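Local atomic coordinates of thiol-activated cytolysin (Desulfobulbus propionicus, PDB entry 6NAL), a protein that probably forms large pores in cholesterol-containing membranes, as cholesterol-dependent cytolysins do, after soluble monomers assemble into a ring on the target membrane. Residues Asn2-Ile7 against Phe212-Thr217; Glu229-Phe234 against Thr338-Asp343. All coordinates share one frame; numbering follows the deposited sequence.

Contact 1. Residues Asn2-Ile7 against Phe212-Thr217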
# COMPACT_ATOMS: atom_id res chain seq x y z
N ASN A 2 31.42 -48.35 -37.21
CA ASN A 2 30.38 -49.20 -36.65
C ASN A 2 30.01 -48.81 -35.22
O ASN A 2 28.88 -49.07 -34.77
CB ASN A 2 30.88 -50.65 -36.67
CG ASN A 2 32.38 -50.75 -36.24
OD1 ASN A 2 33.06 -49.72 -36.01
ND2 ASN A 2 32.90 -51.99 -36.14
N ASN A 3 30.96 -48.23 -34.48
CA ASN A 3 30.67 -47.81 -33.11
C ASN A 3 29.80 -46.56 -33.08
O ASN A 3 28.91 -46.46 -32.24
CB ASN A 3 31.96 -47.58 -32.34
CG ASN A 3 32.74 -48.86 -32.10
OD1 ASN A 3 32.17 -49.96 -31.87
ND2 ASN A 3 34.05 -48.72 -32.13
N ARG A 4 30.04 -45.61 -33.99
CA ARG A 4 29.23 -44.40 -34.06
C ARG A 4 27.79 -44.72 -34.38
O ARG A 4 26.87 -44.09 -33.84
CB ARG A 4 29.78 -43.46 -35.11
CG ARG A 4 30.93 -42.64 -34.60
CD ARG A 4 31.25 -41.49 -35.52
NE ARG A 4 32.56 -40.96 -35.18
CZ ARG A 4 33.43 -40.47 -36.05
NH1 ARG A 4 33.14 -40.46 -37.34
NH2 ARG A 4 34.58 -39.99 -35.64
N ALA A 5 27.57 -45.69 -35.26
CA ALA A 5 26.21 -46.04 -35.65
C ALA A 5 25.43 -46.61 -34.48
O ALA A 5 24.21 -46.43 -34.42
CB ALA A 5 26.26 -47.03 -36.82
N LEU A 6 26.10 -47.27 -33.53
CA LEU A 6 25.43 -47.72 -32.31
C LEU A 6 25.14 -46.56 -31.38
O LEU A 6 24.08 -46.51 -30.74
CB LEU A 6 26.29 -48.77 -31.60
CG LEU A 6 25.83 -49.23 -30.20
CD1 LEU A 6 24.47 -49.93 -30.33
CD2 LEU A 6 26.85 -50.16 -29.48
N ILE A 7 26.05 -45.59 -31.30
CA ILE A 7 25.83 -44.42 -30.46
C ILE A 7 24.68 -43.60 -30.99
O ILE A 7 23.82 -43.16 -30.22
CB ILE A 7 27.13 -43.60 -30.34
CG1 ILE A 7 28.10 -44.39 -29.45
CG2 ILE A 7 26.87 -42.24 -29.72
CD1 ILE A 7 29.52 -43.88 -29.49
N PHE A 212 32.19 -37.94 -31.39
CA PHE A 212 33.08 -38.89 -30.74
C PHE A 212 34.13 -39.43 -31.71
O PHE A 212 33.92 -39.54 -32.92
CB PHE A 212 32.25 -40.01 -30.13
CG PHE A 212 31.23 -39.52 -29.13
CD1 PHE A 212 31.64 -39.01 -27.91
CD2 PHE A 212 29.88 -39.54 -29.43
CE1 PHE A 212 30.70 -38.56 -26.98
CE2 PHE A 212 28.92 -39.09 -28.51
CZ PHE A 212 29.33 -38.62 -27.27
N ALA A 213 35.31 -39.72 -31.17
CA ALA A 213 36.30 -40.49 -31.92
C ALA A 213 35.74 -41.87 -32.29
O ALA A 213 34.88 -42.44 -31.59
CB ALA A 213 37.58 -40.65 -31.10
N GLU A 214 36.25 -42.41 -33.39
CA GLU A 214 35.76 -43.69 -33.90
C GLU A 214 35.95 -44.81 -32.90
O GLU A 214 35.17 -45.77 -32.91
CB GLU A 214 36.48 -44.04 -35.20
CG GLU A 214 35.82 -43.45 -36.45
CD GLU A 214 36.49 -43.90 -37.74
OE1 GLU A 214 37.54 -43.30 -38.09
OE2 GLU A 214 35.98 -44.85 -38.38
N SER A 215 36.94 -44.70 -32.01
CA SER A 215 37.17 -45.71 -30.99
C SER A 215 36.14 -45.73 -29.87
O SER A 215 36.05 -46.74 -29.16
CB SER A 215 38.54 -45.52 -30.34
OG SER A 215 38.82 -44.16 -30.09
N THR A 216 35.41 -44.64 -29.66
CA THR A 216 34.48 -44.52 -28.53
C THR A 216 33.23 -45.35 -28.79
O THR A 216 32.74 -45.43 -29.91
CB THR A 216 34.09 -43.05 -28.29
OG1 THR A 216 35.23 -42.28 -27.88
CG2 THR A 216 33.03 -42.93 -27.19
N THR A 217 32.71 -45.96 -27.75
CA THR A 217 31.54 -46.82 -27.89
C THR A 217 30.45 -46.33 -26.96
O THR A 217 30.70 -45.54 -26.04
CB THR A 217 31.86 -48.29 -27.56
OG1 THR A 217 32.45 -48.35 -26.26
CG2 THR A 217 32.84 -48.89 -28.56
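Arg-4 reaches from helix 2-12 to the carbonyl of Phe-212 and holds it with NE and NH2 together, both directed at the one oxygen. NH2 of Arg-4 stands 2.8 Å from O of Phe-212, and NE of Arg-4 stands 3.0 Å from the same atom. With two N-H groups sharing one oxygen, neither bond is straight. The oxygen lies at the edge of the guanidinium, about 20° out of its plane. The chain gets there by staying extended from CG to NE, after CG has been set beside the backbone N (chi1 -82°). Glu-214 meets the same guanidinium differently: its CG lies over one face, 3.8 Å from Arg-4 NH2, while its carboxylate is turned away and makes no salt bridge with the arginine. Arg-4 NH2 also forms a salt bridge with Asp-96.

The loop being gripped carries a type I beta turn, Ala-213 to Thr-216, and ends at Thr-217, the N-cap of helix 218-224; the contact therefore joins the N-terminal helix to the loop that leads into that helix. Asn-3 binds the turn itself. Its ND2 donates to O of Glu-214 at 3.3 Å, nearly straight at 173°, with the acceptor in the amide plane and the donor in the carbonyl plane. Asn-3 and Thr-217 run side by side in the same direction, the methyl CG2 of Thr-217 lying 3.5 Å from CG of Asn-3. One turn further along, Ile-7 splits its branches: CG2 approaches the Phe-212 ring at CE2 (3.9 Å), whereas CD1 reaches the backbone, 3.6 Å from O of Thr-216.

Contact 2. Residues Glu229-Phe234 against Thr338-Asp343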
# COMPACT_ATOMS: atom_id res chain seq x y z
N GLU A 229 18.04 -40.42 -17.37
CA GLU A 229 18.02 -39.38 -16.34
C GLU A 229 19.19 -38.41 -16.46
O GLU A 229 19.16 -37.33 -15.86
CB GLU A 229 18.05 -40.01 -14.94
CG GLU A 229 16.83 -40.90 -14.61
CD GLU A 229 16.83 -42.23 -15.37
OE1 GLU A 229 17.89 -42.60 -15.96
OE2 GLU A 229 15.77 -42.91 -15.38
N HIS A 230 20.24 -38.74 -17.22
CA HIS A 230 21.40 -37.87 -17.35
C HIS A 230 21.86 -37.85 -18.80
O HIS A 230 22.94 -38.34 -19.13
CB HIS A 230 22.48 -38.32 -16.38
CG HIS A 230 22.01 -38.30 -14.97
ND1 HIS A 230 21.92 -37.14 -14.22
CD2 HIS A 230 21.54 -39.29 -14.18
CE1 HIS A 230 21.47 -37.43 -13.02
NE2 HIS A 230 21.24 -38.73 -12.96
N PRO A 231 21.04 -37.31 -19.69
CA PRO A 231 21.42 -37.23 -21.12
C PRO A 231 22.65 -36.37 -21.31
O PRO A 231 22.99 -35.59 -20.41
CB PRO A 231 20.20 -36.59 -21.79
CG PRO A 231 19.49 -35.87 -20.66
CD PRO A 231 19.74 -36.68 -19.41
N PRO A 232 23.35 -36.53 -22.44
CA PRO A 232 24.58 -35.76 -22.66
C PRO A 232 24.25 -34.37 -23.15
O PRO A 232 23.28 -34.16 -23.90
CB PRO A 232 25.33 -36.57 -23.73
CG PRO A 232 24.22 -37.19 -24.53
CD PRO A 232 23.20 -37.59 -23.47
N LEU A 233 25.10 -33.43 -22.75
CA LEU A 233 24.99 -32.06 -23.23
C LEU A 233 26.26 -31.59 -23.93
O LEU A 233 27.35 -32.13 -23.74
CB LEU A 233 24.72 -31.09 -22.08
CG LEU A 233 23.58 -31.38 -21.15
CD1 LEU A 233 23.82 -30.66 -19.84
CD2 LEU A 233 22.29 -30.97 -21.76
N PHE A 234 26.09 -30.52 -24.72
CA PHE A 234 27.12 -29.94 -25.56
C PHE A 234 27.16 -28.43 -25.31
O PHE A 234 26.18 -27.73 -25.57
CB PHE A 234 26.80 -30.26 -27.02
CG PHE A 234 27.71 -29.64 -28.02
CD1 PHE A 234 28.87 -30.26 -28.39
CD2 PHE A 234 27.37 -28.47 -28.64
CE1 PHE A 234 29.71 -29.67 -29.32
CE2 PHE A 234 28.17 -27.90 -29.62
CZ PHE A 234 29.35 -28.51 -29.95
N THR A 338 24.24 -24.46 -22.91
CA THR A 338 24.28 -25.87 -23.27
C THR A 338 23.08 -26.18 -24.14
O THR A 338 22.00 -25.63 -23.96
CB THR A 338 24.22 -26.82 -22.05
OG1 THR A 338 23.20 -26.42 -21.12
CG2 THR A 338 25.53 -26.83 -21.36
N VAL A 339 23.28 -27.14 -25.01
CA VAL A 339 22.25 -27.75 -25.82
C VAL A 339 22.34 -29.27 -25.60
O VAL A 339 23.39 -29.80 -25.22
CB VAL A 339 22.49 -27.26 -27.26
CG1 VAL A 339 23.54 -28.12 -27.99
CG2 VAL A 339 21.20 -27.07 -28.01
N PHE A 340 21.20 -29.97 -25.70
CA PHE A 340 21.20 -31.43 -25.61
C PHE A 340 21.88 -32.02 -26.84
O PHE A 340 21.66 -31.56 -27.97
CB PHE A 340 19.78 -31.98 -25.45
CG PHE A 340 19.20 -31.73 -24.09
CD1 PHE A 340 19.56 -32.52 -23.00
CD2 PHE A 340 18.29 -30.70 -23.90
CE1 PHE A 340 19.03 -32.29 -21.72
CE2 PHE A 340 17.75 -30.44 -22.63
CZ PHE A 340 18.12 -31.22 -21.53
N LEU A 341 22.72 -33.04 -26.64
CA LEU A 341 23.51 -33.52 -27.77
C LEU A 341 22.65 -34.29 -28.75
O LEU A 341 22.84 -34.17 -29.97
CB LEU A 341 24.67 -34.37 -27.27
CG LEU A 341 25.53 -35.03 -28.35
CD1 LEU A 341 26.15 -34.03 -29.33
CD2 LEU A 341 26.60 -35.89 -27.69
N LYS A 342 21.68 -35.05 -28.25
CA LYS A 342 20.82 -35.89 -29.08
C LYS A 342 20.21 -35.15 -30.29
O LYS A 342 20.26 -35.63 -31.42
CB LYS A 342 19.69 -36.43 -28.23
CG LYS A 342 18.52 -37.15 -29.02
CD LYS A 342 17.29 -37.39 -28.12
CE LYS A 342 16.14 -38.00 -28.96
NZ LYS A 342 14.91 -38.38 -28.13
N ASP A 343 19.70 -33.93 -30.08
CA ASP A 343 18.92 -33.23 -31.11
C ASP A 343 19.25 -31.75 -31.23
O ASP A 343 18.85 -31.13 -32.21
CB ASP A 343 17.41 -33.39 -30.85
CG ASP A 343 17.01 -33.23 -29.34
OD1 ASP A 343 17.76 -32.63 -28.52
OD2 ASP A 343 15.90 -33.73 -28.98
O HOH W 1 21.20 -35.47 -25.34
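Pro-231 begins the contact by laying its ring alongside Phe-340, the two side chains pointing the same way, with CG of Pro-231 3.8 Å from CE1 of Phe-340. Tyr-16 and Val-21 pack against both residues from outside the two segments. At Pro-232 the ring crosses Leu-341 at about a right angle, and the carbonyl becomes the polar centre of this end. Its O accepts from N of Leu-341 at 3.0 Å. A water also donates to O of Pro-232 and accepts from N of Lys-342, bridging the two segments where strand 332-340 gives way to loop.

Leu-233 pairs with Phe-340 in a non-hydrogen-bonded position. Although the two side chains leave the backbone in diverging directions, CG of Leu-233 sits beside its own N (chi1 -52°), and CD2 of Leu-233 swings over one face of the Phe-340 ring, 3.4 Å from CD1 of Phe-340. Phe-234 then forms the hydrogen-bonded pair with Val-339. Its N donates to O of Val-339 at 2.8 Å, and N of Val-339 returns a bond to O of Phe-234 at 3.0 Å. On the same face of the sheet, CG1 of Val-339 meets the edge of the Phe-234 ring, 3.9 Å from CD2. The short strand ends meet at 135°, well short of strict antiparallel alignment, and form the buried start of the antiparallel pairing between strands 232-250 and 332-340 in the large bent sheet characteristic of the cholesterol-dependent cytolysin (MACPF/CDC) fold.

How the contacts relate
From the N terminus, helix 2-12 opens contact 1, which closes about two hundred residues later at 212-217, after strand 187-202 and just before helix 218-224. That helix leads into 229-234, where contact 2 opens; it closes at 338-343, at the end of strand 332-340. The two closures thus follow in series, neither nested nor crossed. Contact 1 ties the N-terminal helix to a loop at one extremity of the molecule, whereas contact 2 pairs two strands of the antiparallel sheet. Their centres lie about 17 Å apart, and they touch directly where CZ of Phe-212 packs 3.9 Å from CD2 of Leu-341, linking the loop to the sheet end.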